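Local coordinates for protein Cow rumen GH26 endo-mannanase (Metagenome, PDB 6UEH) that probably hydrolyses internal beta-1,4-mannosidic bonds of mannans such as galactomannan, through a family 26 glycoside hydrolase domain that is joined to an accessory CBM6-type domain, at residues Thr25-Asp29 with Thr30-Gly34; Gln297-Asp301 with Glu302-Leu306; Trp373-Asp377 with Glu378-Met382; Pro433-Asp436 with Asn437-Glu441; Ile477-Glu480 with Asp481-Phe484. One frame throughout, in Å; residues are numbered along the deposited sequence.

Interaction 1 (Thr25-Asp29 with Thr30-Gly34)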
# COMPACT_ATOMS: atom_id res chain seq x y z
N THR A 25 -20.70 37.68 2.31
CA THR A 25 -22.07 37.20 2.44
C THR A 25 -22.58 36.61 1.13
O THR A 25 -23.65 36.01 1.09
CB THR A 25 -23.01 38.32 2.90
OG1 THR A 25 -22.95 39.42 1.98
CG2 THR A 25 -22.61 38.80 4.29
N SER A 26 -21.80 36.77 0.06
CA SER A 26 -22.05 36.08 -1.20
C SER A 26 -20.77 36.05 -2.03
O SER A 26 -19.85 36.84 -1.79
CB SER A 26 -23.18 36.75 -1.98
OG SER A 26 -22.80 38.04 -2.44
N VAL A 27 -20.71 35.13 -2.98
CA VAL A 27 -19.59 35.11 -3.92
C VAL A 27 -19.90 36.15 -4.98
O VAL A 27 -20.37 35.83 -6.08
CB VAL A 27 -19.37 33.72 -4.55
CG1 VAL A 27 -18.08 33.69 -5.35
CG2 VAL A 27 -19.34 32.66 -3.46
N TYR A 28 -19.64 37.40 -4.62
CA TYR A 28 -20.08 38.57 -5.37
C TYR A 28 -21.59 38.53 -5.60
O TYR A 28 -22.36 38.80 -4.68
CB TYR A 28 -19.30 38.69 -6.68
CG TYR A 28 -17.84 38.99 -6.42
CD1 TYR A 28 -17.42 40.28 -6.15
CD2 TYR A 28 -16.89 37.97 -6.40
CE1 TYR A 28 -16.09 40.56 -5.89
CE2 TYR A 28 -15.56 38.24 -6.14
CZ TYR A 28 -15.16 39.54 -5.89
OH TYR A 28 -13.84 39.82 -5.63
N ASP A 29 -22.03 38.18 -6.81
CA ASP A 29 -23.46 38.23 -7.11
C ASP A 29 -24.18 36.89 -6.88
O ASP A 29 -25.39 36.81 -7.03
CB ASP A 29 -23.68 38.68 -8.55
CG ASP A 29 -23.67 40.19 -8.70
OD1 ASP A 29 -23.96 40.89 -7.70
OD2 ASP A 29 -23.37 40.68 -9.81
N THR A 30 -23.43 35.86 -6.50
CA THR A 30 -24.02 34.54 -6.33
C THR A 30 -24.02 34.10 -4.87
O THR A 30 -22.97 33.88 -4.27
CB THR A 30 -23.30 33.49 -7.18
OG1 THR A 30 -23.42 33.84 -8.57
CG2 THR A 30 -23.92 32.12 -6.96
N LYS A 31 -25.22 33.99 -4.30
CA LYS A 31 -25.39 33.52 -2.93
C LYS A 31 -25.14 32.03 -2.82
O LYS A 31 -25.59 31.25 -3.66
CB LYS A 31 -26.80 33.84 -2.43
CG LYS A 31 -26.98 35.25 -1.89
CD LYS A 31 -26.45 35.35 -0.47
CE LYS A 31 -26.77 36.70 0.16
NZ LYS A 31 -26.30 36.77 1.57
N ILE A 32 -24.41 31.63 -1.78
CA ILE A 32 -24.38 30.23 -1.39
C ILE A 32 -25.72 29.92 -0.74
O ILE A 32 -26.15 30.65 0.15
CB ILE A 32 -23.22 29.92 -0.41
CG1 ILE A 32 -21.88 30.35 -1.00
CG2 ILE A 32 -23.21 28.43 -0.05
CD1 ILE A 32 -21.57 29.72 -2.35
N LYS A 33 -26.38 28.86 -1.19
CA LYS A 33 -27.71 28.55 -0.68
C LYS A 33 -27.67 28.11 0.78
O LYS A 33 -26.66 27.58 1.25
CB LYS A 33 -28.37 27.47 -1.54
CG LYS A 33 -28.63 27.91 -2.98
CD LYS A 33 -29.26 26.80 -3.80
CE LYS A 33 -29.47 27.24 -5.24
NZ LYS A 33 -30.01 26.13 -6.08
N GLY A 34 -28.75 28.36 1.50
CA GLY A 34 -28.82 28.01 2.90
C GLY A 34 -28.44 29.17 3.80
O GLY A 34 -28.63 30.33 3.45
O HOH W 1 -24.01 33.30 0.35
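A type II' beta turn from Val-27 to Thr-30 forms the tip of a loop in the accessory CBM6-type domain. Two backbone bonds between its end residues define it: Val-27 N donates to Thr-30 O at 2.9 Å, and Thr-30 N returns to Val-27 O at 3.1 Å. Together they make one antiparallel hydrogen-bonded pair, a single bridge. Tyr-28 supplies the positive phi (54°) that a II' turn needs at its second position. Val-27 is also the centre of an inverse gamma turn, closed by a weak bond from Tyr-28 N to Ser-26 O.

Beside the turn, Lys-31 bends at chi2 (-79°) and lays its CD over Ser-26 CB at 3.9 Å. The chain then runs extended, which carries NZ to Thr-25 O at 2.8 Å; the amine arrives from above the carbonyl plane, 40° out of it. The same oxygen accepts a proton from water 1, itself the acceptor for Ile-32 N at 2.7 Å, and two donors thus grip one carbonyl. Val-27 CG2 meets Ile-32 CD1 at 3.9 Å, and both side chains also touch Glu-124 of strand 123-132. Val-27 and Ile-32 thus pack against that strand, and the side chain of Thr-25 lies about 9 Å from the bound calcium ion. This is a type II' beta turn at the end of a loop in a beta-sandwich domain.

Interaction 2 (Gln297-Asp301 with Glu302-Leu306)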
# COMPACT_ATOMS: atom_id res chain seq x y z
N GLN A 297 1.38 -26.73 -4.90
CA GLN A 297 0.75 -27.97 -4.48
C GLN A 297 1.60 -28.69 -3.44
O GLN A 297 1.07 -29.27 -2.50
CB GLN A 297 0.50 -28.89 -5.69
CG GLN A 297 -0.17 -30.21 -5.33
CD GLN A 297 -1.57 -30.02 -4.80
OE1 GLN A 297 -2.40 -29.35 -5.41
NE2 GLN A 297 -1.85 -30.61 -3.64
N ARG A 298 2.92 -28.65 -3.63
CA ARG A 298 3.84 -29.23 -2.67
C ARG A 298 3.65 -28.57 -1.30
O ARG A 298 3.63 -29.25 -0.27
CB ARG A 298 5.29 -29.07 -3.14
CG ARG A 298 5.62 -29.77 -4.45
CD ARG A 298 7.04 -29.44 -4.89
NE ARG A 298 8.03 -29.96 -3.95
CZ ARG A 298 9.26 -29.48 -3.82
NH1 ARG A 298 9.64 -28.45 -4.56
NH2 ARG A 298 10.10 -30.02 -2.95
N LEU A 299 3.50 -27.25 -1.30
CA LEU A 299 3.22 -26.51 -0.08
C LEU A 299 1.90 -26.97 0.53
O LEU A 299 1.83 -27.22 1.73
CB LEU A 299 3.18 -25.00 -0.35
CG LEU A 299 4.49 -24.34 -0.77
CD1 LEU A 299 4.32 -22.84 -0.90
CD2 LEU A 299 5.60 -24.67 0.22
N GLN A 300 0.87 -27.08 -0.30
CA GLN A 300 -0.44 -27.51 0.19
C GLN A 300 -0.37 -28.94 0.74
O GLN A 300 -0.98 -29.24 1.76
CB GLN A 300 -1.50 -27.42 -0.92
CG GLN A 300 -2.89 -27.85 -0.46
CD GLN A 300 -4.00 -27.35 -1.37
OE1 GLN A 300 -4.52 -26.25 -1.17
NE2 GLN A 300 -4.37 -28.16 -2.36
N ASP A 301 0.39 -29.79 0.06
CA ASP A 301 0.60 -31.17 0.51
C ASP A 301 1.19 -31.21 1.92
O ASP A 301 0.82 -32.07 2.73
CB ASP A 301 1.53 -31.93 -0.44
CG ASP A 301 0.84 -32.31 -1.74
OD1 ASP A 301 -0.40 -32.38 -1.76
OD2 ASP A 301 1.56 -32.56 -2.73
N GLU A 302 2.11 -30.30 2.20
CA GLU A 302 2.77 -30.25 3.50
C GLU A 302 2.09 -29.26 4.44
O GLU A 302 2.66 -28.86 5.45
CB GLU A 302 4.25 -29.89 3.33
CG GLU A 302 5.01 -30.78 2.35
CD GLU A 302 5.26 -32.18 2.88
OE1 GLU A 302 5.09 -32.41 4.10
OE2 GLU A 302 5.64 -33.06 2.07
N LYS A 303 0.86 -28.88 4.09
CA LYS A 303 0.02 -28.01 4.91
C LYS A 303 0.68 -26.67 5.22
O LYS A 303 0.65 -26.20 6.36
CB LYS A 303 -0.36 -28.72 6.22
CG LYS A 303 -1.17 -29.99 6.01
CD LYS A 303 -1.58 -30.61 7.34
CE LYS A 303 -2.46 -31.83 7.12
NZ LYS A 303 -3.68 -31.48 6.32
N VAL A 304 1.28 -26.07 4.20
CA VAL A 304 1.93 -24.78 4.35
C VAL A 304 1.12 -23.68 3.67
O VAL A 304 0.94 -23.69 2.45
CB VAL A 304 3.36 -24.78 3.76
CG1 VAL A 304 3.97 -23.40 3.84
CG2 VAL A 304 4.23 -25.80 4.48
N PRO A 305 0.63 -22.72 4.47
CA PRO A 305 -0.08 -21.55 3.95
C PRO A 305 0.90 -20.52 3.41
O PRO A 305 2.06 -20.50 3.83
CB PRO A 305 -0.82 -21.02 5.17
CG PRO A 305 0.07 -21.39 6.31
CD PRO A 305 0.68 -22.72 5.94
N LEU A 306 0.45 -19.68 2.48
CA LEU A 306 1.33 -18.71 1.84
C LEU A 306 0.60 -17.41 1.53
O LEU A 306 -0.48 -17.41 0.95
CB LEU A 306 1.91 -19.30 0.55
CG LEU A 306 2.85 -18.43 -0.29
CD1 LEU A 306 4.17 -18.21 0.45
CD2 LEU A 306 3.08 -19.05 -1.66
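Lys-303 takes a positive phi (58°) just where its N turns back to bond Gln-300 O at 3.0 Å, a left-handed backbone shape for a residue that has a side chain. It is the C' residue of a Schellman motif ending helix 280-301. The second bond of the motif is longer in sequence: Val-304 N reaches back to Leu-299 O at 2.8 Å, close to straight with an angle of 162° at the hydrogen. Two residues before Val-304, Glu-302 N still makes a helical bond to Arg-298 O at 3.1 Å, with a weak second pull toward Leu-299 O. The carbonyls of Arg-298, Leu-299 and Gln-300 thus each find a donor in the reversing chain.

The reversal also brings apolar side chains together. Leu-299 CB lies 4.1 Å from Val-304 CB, the hydrophobic contact that commonly accompanies a Schellman ending, and Val-224 of helix 220-230 also touches Leu-299. Farther along, strand 306-309 of the barrel begins, and Leu-306 CD2 approaches the CD1 branch of Leu-299. Gln-300 points its amide elsewhere, to His-355 N and Asp-353 O, which fastens the helix end to the loop before strand 357-362. On the outer face of the last turn, Gln-297 NE2 donates to Asp-301 OD1 at 3.0 Å; the acceptor lies in the amide plane of Gln-297, while the donor stands above the carboxylate plane, 51° out of it.

Interaction 3 (Trp373-Asp377 with Glu378-Met382)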
# COMPACT_ATOMS: atom_id res chain seq x y z
N TRP A 373 -7.46 -0.97 -10.66
CA TRP A 373 -6.56 -2.12 -10.70
C TRP A 373 -6.88 -3.13 -9.60
O TRP A 373 -6.16 -4.11 -9.42
CB TRP A 373 -5.11 -1.66 -10.58
CG TRP A 373 -4.66 -0.78 -11.70
CD1 TRP A 373 -4.86 0.57 -11.81
CD2 TRP A 373 -3.92 -1.17 -12.86
NE1 TRP A 373 -4.30 1.03 -12.98
CE2 TRP A 373 -3.72 -0.01 -13.64
CE3 TRP A 373 -3.41 -2.39 -13.32
CZ2 TRP A 373 -3.03 -0.04 -14.85
CZ3 TRP A 373 -2.73 -2.42 -14.53
CH2 TRP A 373 -2.55 -1.25 -15.28
N TYR A 374 -7.97 -2.88 -8.87
CA TYR A 374 -8.41 -3.78 -7.81
C TYR A 374 -9.36 -4.84 -8.37
O TYR A 374 -10.33 -4.51 -9.05
CB TYR A 374 -9.09 -2.98 -6.69
CG TYR A 374 -9.61 -3.81 -5.54
CD1 TYR A 374 -8.78 -4.71 -4.87
CD2 TYR A 374 -10.92 -3.67 -5.09
CE1 TYR A 374 -9.26 -5.46 -3.81
CE2 TYR A 374 -11.40 -4.42 -4.03
CZ TYR A 374 -10.56 -5.31 -3.39
OH TYR A 374 -11.04 -6.05 -2.34
N ALA A 375 -9.07 -6.10 -8.09
CA ALA A 375 -9.82 -7.21 -8.67
C ALA A 375 -11.14 -7.49 -7.96
O ALA A 375 -11.94 -8.31 -8.42
CB ALA A 375 -8.97 -8.46 -8.70
N GLY A 376 -11.37 -6.83 -6.82
CA GLY A 376 -12.63 -6.99 -6.11
C GLY A 376 -12.53 -7.83 -4.85
O GLY A 376 -11.62 -8.65 -4.71
N ASP A 377 -13.48 -7.64 -3.94
CA ASP A 377 -13.46 -8.29 -2.63
C ASP A 377 -13.46 -9.82 -2.71
O ASP A 377 -12.96 -10.49 -1.82
CB ASP A 377 -14.66 -7.84 -1.79
CG ASP A 377 -14.57 -6.38 -1.39
OD1 ASP A 377 -13.46 -5.81 -1.45
OD2 ASP A 377 -15.61 -5.82 -0.99
N GLU A 378 -14.04 -10.36 -3.78
CA GLU A 378 -14.20 -11.80 -3.90
C GLU A 378 -12.97 -12.48 -4.52
O GLU A 378 -12.92 -13.70 -4.62
CB GLU A 378 -15.47 -12.12 -4.71
CG GLU A 378 -15.40 -11.79 -6.20
CD GLU A 378 -15.58 -10.30 -6.52
OE1 GLU A 378 -15.65 -9.48 -5.58
OE2 GLU A 378 -15.65 -9.96 -7.72
N TYR A 379 -11.98 -11.68 -4.90
CA TYR A 379 -10.77 -12.21 -5.54
C TYR A 379 -9.48 -11.84 -4.81
O TYR A 379 -8.39 -12.23 -5.24
CB TYR A 379 -10.68 -11.74 -6.99
CG TYR A 379 -11.57 -12.48 -7.95
CD1 TYR A 379 -11.18 -13.71 -8.48
CD2 TYR A 379 -12.79 -11.96 -8.35
CE1 TYR A 379 -11.99 -14.39 -9.36
CE2 TYR A 379 -13.61 -12.64 -9.23
CZ TYR A 379 -13.21 -13.85 -9.74
OH TYR A 379 -14.01 -14.53 -10.62
N VAL A 380 -9.59 -11.07 -3.74
CA VAL A 380 -8.42 -10.54 -3.03
C VAL A 380 -8.59 -10.68 -1.51
O VAL A 380 -9.67 -10.46 -0.98
CB VAL A 380 -8.18 -9.04 -3.39
CG1 VAL A 380 -6.95 -8.50 -2.67
CG2 VAL A 380 -8.02 -8.87 -4.90
N ASP A 381 -7.51 -11.05 -0.82
CA ASP A 381 -7.55 -11.25 0.63
C ASP A 381 -6.76 -10.20 1.40
O ASP A 381 -6.86 -10.11 2.63
CB ASP A 381 -7.03 -12.64 1.00
CG ASP A 381 -7.82 -13.75 0.35
OD1 ASP A 381 -9.06 -13.65 0.31
OD2 ASP A 381 -7.19 -14.72 -0.13
N MET A 382 -5.94 -9.43 0.69
CA MET A 382 -5.04 -8.48 1.33
C MET A 382 -4.55 -7.47 0.31
O MET A 382 -4.35 -7.80 -0.86
CB MET A 382 -3.85 -9.22 1.96
CG MET A 382 -2.85 -8.33 2.70
SD MET A 382 -1.43 -9.25 3.34
CE MET A 382 -2.25 -10.45 4.39
O HOH W 2 -14.41 -7.89 -9.30
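Val-380 presses its CB against Tyr-374 CE1 at 3.8 Å, with CG2 touching the same ring carbon, and its CG2 also meets Ala-375 CB at 3.9 Å. One branched side chain thereby packs on two residues that lie five and six positions earlier. The fold-back is made by a type I beta turn, whose closing bond runs from Tyr-379 N to Gly-376 O at 3.1 Å and is nearly straight. Asp-377 and Glu-378 occupy the corners.

The next shell fixes the Tyr-374 ring. With CG anti to the backbone N (chi1 179°), the ring swings along the chain, and Gly-376 N sits 3.5 Å above the ring plane, over its centre. At the far end OH donates to Asp-377 OD1 at 2.6 Å, in the ring plane and on the anti lone pair of that oxygen. The hydroxyl bond pins the far end of the ring, while the Gly-376 amide packed over its face probably hinders its turning. Gly-376 needs to lack a side chain, since at its backbone angles (phi 106°, psi 158°) a CB would be jammed against the preceding carbonyl oxygen. On the outer side, water 2 donates to Ala-375 O at 2.7 Å and to Glu-378 OE2 at 2.9 Å, bridging the turn.

Farther out, Lys-422 NZ bonds to the carbonyls of Asp-377 and Val-380, and Gln-361 OE1 accepts from Ala-375 N. Tyr-379 packs edge-to-face on Tyr-345 of helix 334-351, where Trp-341 bonds to its carbonyl. The turn thus lies between that helix and strand 357-362, leading directly into strand 382-387 of the barrel.

Interaction 4 (Pro433-Asp436 with Asn437-Glu441)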
# COMPACT_ATOMS: atom_id res chain seq x y z
N PRO A 433 9.48 2.57 7.69
CA PRO A 433 9.08 3.79 8.39
C PRO A 433 9.55 3.81 9.84
O PRO A 433 9.76 2.75 10.43
CB PRO A 433 7.55 3.76 8.31
CG PRO A 433 7.26 2.94 7.10
CD PRO A 433 8.34 1.90 7.04
N GLY A 434 9.73 5.00 10.40
CA GLY A 434 10.08 5.15 11.80
C GLY A 434 8.97 4.61 12.67
O GLY A 434 7.79 4.88 12.42
N VAL A 435 9.33 3.83 13.68
CA VAL A 435 8.34 3.16 14.51
C VAL A 435 7.50 4.17 15.28
O VAL A 435 6.31 3.94 15.52
CB VAL A 435 9.00 2.14 15.48
CG1 VAL A 435 9.84 2.85 16.54
CG2 VAL A 435 7.95 1.25 16.11
N ASP A 436 8.10 5.30 15.65
CA ASP A 436 7.37 6.35 16.36
C ASP A 436 6.34 7.00 15.44
O ASP A 436 5.24 7.32 15.88
CB ASP A 436 8.33 7.40 16.91
CG ASP A 436 9.24 6.85 17.99
OD1 ASP A 436 8.78 5.98 18.77
OD2 ASP A 436 10.41 7.27 18.06
N ASN A 437 6.69 7.18 14.18
CA ASN A 437 5.76 7.74 13.21
C ASN A 437 4.57 6.82 12.98
O ASN A 437 3.44 7.28 12.83
CB ASN A 437 6.47 8.03 11.88
CG ASN A 437 7.45 9.19 11.98
OD1 ASN A 437 7.28 10.09 12.81
ND2 ASN A 437 8.47 9.18 11.14
N LEU A 438 4.83 5.51 12.94
CA LEU A 438 3.78 4.52 12.76
C LEU A 438 2.77 4.55 13.90
O LEU A 438 1.56 4.49 13.69
CB LEU A 438 4.38 3.11 12.64
CG LEU A 438 5.23 2.81 11.40
CD1 LEU A 438 5.82 1.41 11.49
CD2 LEU A 438 4.40 2.96 10.13
N ILE A 439 3.29 4.65 15.12
CA ILE A 439 2.45 4.60 16.32
C ILE A 439 1.65 5.89 16.50
O ILE A 439 0.44 5.86 16.70
CB ILE A 439 3.30 4.33 17.57
CG1 ILE A 439 3.98 2.96 17.47
CG2 ILE A 439 2.44 4.42 18.83
CD1 ILE A 439 5.00 2.68 18.55
N ILE A 440 2.34 7.02 16.44
CA ILE A 440 1.70 8.32 16.64
C ILE A 440 0.63 8.60 15.58
O ILE A 440 -0.44 9.10 15.90
CB ILE A 440 2.75 9.46 16.62
CG1 ILE A 440 3.70 9.31 17.81
CG2 ILE A 440 2.07 10.82 16.66
CD1 ILE A 440 4.90 10.24 17.76
N GLU A 441 0.92 8.25 14.33
CA GLU A 441 0.02 8.60 13.24
C GLU A 441 -0.99 7.50 12.94
O GLU A 441 -1.85 7.66 12.07
CB GLU A 441 0.83 8.94 11.98
CG GLU A 441 1.78 10.11 12.18
CD GLU A 441 2.49 10.52 10.90
OE1 GLU A 441 1.99 10.18 9.81
OE2 GLU A 441 3.54 11.18 11.00
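Leu-438 sets CG anti to its own carbonyl carbon (chi1 -67°); with CD1 anti to CA (chi2 176°), the other branch, CD2, is left to meet Pro-433 CB at 3.7 Å. CG passes Gly-434 O at 3.4 Å, the same carbonyl that takes the first helical bond. That bond, from Leu-438 N at 3.1 Å, lies in the carbonyl plane. An alanine at this position would stop at CB, and Pro-433 would probably lose its apolar partner, leaving a gap beside the helix start that Trp-445 also borders.

At the next residue, Ile-439 N bonds Val-435 O at 3.1 Å. Val-435 and Ile-439 run alongside each other, with CG2 of the valine 4.1 Å from CD1 of the isoleucine. Ile-439 CG1 is close to Val-435 O as well, at 3.2 Å. The i to i+4 series continues with Ile-440 N to Asp-436 O at 3.0 Å, near-straight at 168°.

Polar ends reach other parts of the chain: Asn-437 ND2 donates to Leu-404 O, while its OD1 and the Glu-441 carboxylate share Arg-106, which lies in the accessory domain. Gly-434, itself tied to Leu-404 through the backbone, takes the N-cap position. The evidence is that of a short alpha helix, 435-441, starting after a proline-glycine pair in the segment that follows barrel strand 423-429, and carrying part of the junction between the two domains.

Interaction 5 (Ile477-Glu480 with Asp481-Phe484)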
# COMPACT_ATOMS: atom_id res chain seq x y z
N ILE A 477 6.18 -7.14 15.73
CA ILE A 477 6.19 -8.58 15.90
C ILE A 477 7.36 -9.20 15.15
O ILE A 477 7.52 -8.99 13.95
CB ILE A 477 4.87 -9.21 15.41
CG1 ILE A 477 3.73 -8.81 16.35
CG2 ILE A 477 4.98 -10.72 15.33
CD1 ILE A 477 2.37 -9.24 15.88
N THR A 478 8.19 -9.96 15.87
CA THR A 478 9.32 -10.64 15.27
C THR A 478 9.09 -12.15 15.31
O THR A 478 8.04 -12.60 15.78
CB THR A 478 10.64 -10.28 15.98
OG1 THR A 478 10.64 -10.82 17.31
CG2 THR A 478 10.82 -8.77 16.04
N LEU A 479 10.06 -12.93 14.84
CA LEU A 479 9.89 -14.37 14.70
C LEU A 479 9.49 -15.05 16.01
O LEU A 479 8.61 -15.91 16.04
CB LEU A 479 11.18 -15.01 14.16
CG LEU A 479 11.12 -16.51 13.87
CD1 LEU A 479 9.96 -16.82 12.93
CD2 LEU A 479 12.43 -17.01 13.29
N GLU A 480 10.14 -14.65 17.10
CA GLU A 480 9.90 -15.24 18.41
C GLU A 480 8.48 -15.00 18.93
O GLU A 480 7.99 -15.76 19.77
CB GLU A 480 10.91 -14.69 19.43
CG GLU A 480 10.82 -13.18 19.62
CD GLU A 480 11.77 -12.66 20.68
OE1 GLU A 480 12.64 -13.43 21.14
OE2 GLU A 480 11.65 -11.47 21.05
N ASP A 481 7.83 -13.95 18.44
CA ASP A 481 6.51 -13.56 18.93
C ASP A 481 5.38 -14.39 18.34
O ASP A 481 4.26 -14.38 18.84
CB ASP A 481 6.24 -12.07 18.64
CG ASP A 481 7.27 -11.15 19.27
OD1 ASP A 481 7.77 -11.47 20.37
OD2 ASP A 481 7.57 -10.10 18.66
N LEU A 482 5.68 -15.11 17.26
CA LEU A 482 4.66 -15.88 16.55
C LEU A 482 4.22 -17.10 17.37
O LEU A 482 4.98 -17.63 18.16
CB LEU A 482 5.18 -16.32 15.18
CG LEU A 482 5.51 -15.20 14.20
CD1 LEU A 482 5.91 -15.77 12.85
CD2 LEU A 482 4.32 -14.24 14.05
N PRO A 483 2.97 -17.54 17.17
CA PRO A 483 2.45 -18.69 17.93
C PRO A 483 2.95 -20.03 17.41
O PRO A 483 3.10 -20.97 18.20
CB PRO A 483 0.92 -18.58 17.74
CG PRO A 483 0.68 -17.22 17.14
CD PRO A 483 1.91 -16.89 16.37
N PHE A 484 3.20 -20.12 16.11
CA PHE A 484 3.46 -21.40 15.45
C PHE A 484 4.69 -22.12 15.99
O PHE A 484 5.64 -21.49 16.47
CB PHE A 484 3.58 -21.19 13.94
CG PHE A 484 2.36 -20.57 13.32
CD1 PHE A 484 1.28 -21.35 12.94
CD2 PHE A 484 2.29 -19.19 13.12
CE1 PHE A 484 0.15 -20.78 12.37
CE2 PHE A 484 1.16 -18.62 12.55
CZ PHE A 484 0.09 -19.41 12.18
O HOH W 3 10.20 -9.47 19.57
O HOH W 4 8.15 -18.13 16.92
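This is a local 3-10 turn, closed by backbone and carboxylate bonds, directly after strand 476-477, the last strand of the (beta/alpha)8 barrel. Asp-481 N donates to Thr-478 O at 3.0 Å, and Leu-482 N to Leu-479 O at 3.3 Å, both three residues back, as a 3-10 turn requires. The Asp-481 side chain locks the start of the turn. With CG anti to its carbonyl carbon (chi1 -59°), OD2 swings back to receive Thr-478 N at 2.9 Å, almost straight at 174°. The amide approaches from above the carboxylate plane, 37° out of it.

Leu-482 spreads its two branches: CD2 meets Ile-477 CG2 at 3.8 Å, the side chains at about a right angle, and CD1 lies 4.2 Å from Leu-479 CD1. Tyr-160 of helix 152-164 touches both Ile-477 and Leu-482, so the turn is packed onto that helix. A serine in place of Leu-482 would lack both branches, and would probably leave Ile-477 CG2 and Leu-479 CD1 without their leucine partner and open a gap beside Tyr-160.

Glu-480 runs alongside Asp-481, its OE2 3.9 Å from OD1 of that neighbour. Two like charges this close would probably repel, which the salt bridge of Glu-480 to Lys-198 is likely to offset. Water 3 sits between the acidic groups and the threonine, hydrogen-bonded to Thr-478 OG1 at 2.7 Å.

From the N terminus, the five contacts follow one another in series; none nests in or crosses another, and each is local to one continuous stretch. Interactions 1, 3 and 5 close turns, interaction 2 ends a helix and interaction 4 begins one. Interaction 1 stands in the accessory domain, its centre 42 Å from that of the chain. The others belong to the catalytic barrel: interaction 2 leads into strand 306-309, interaction 3 into strand 382-387, while interaction 4 follows strand 423-429 and interaction 5 strand 476-477. Interactions 2 and 5 come within about 6 Å at their nearest atoms and both reach helix 152-164. Through Arg-106, interaction 4 connects the barrel to the domain of interaction 1.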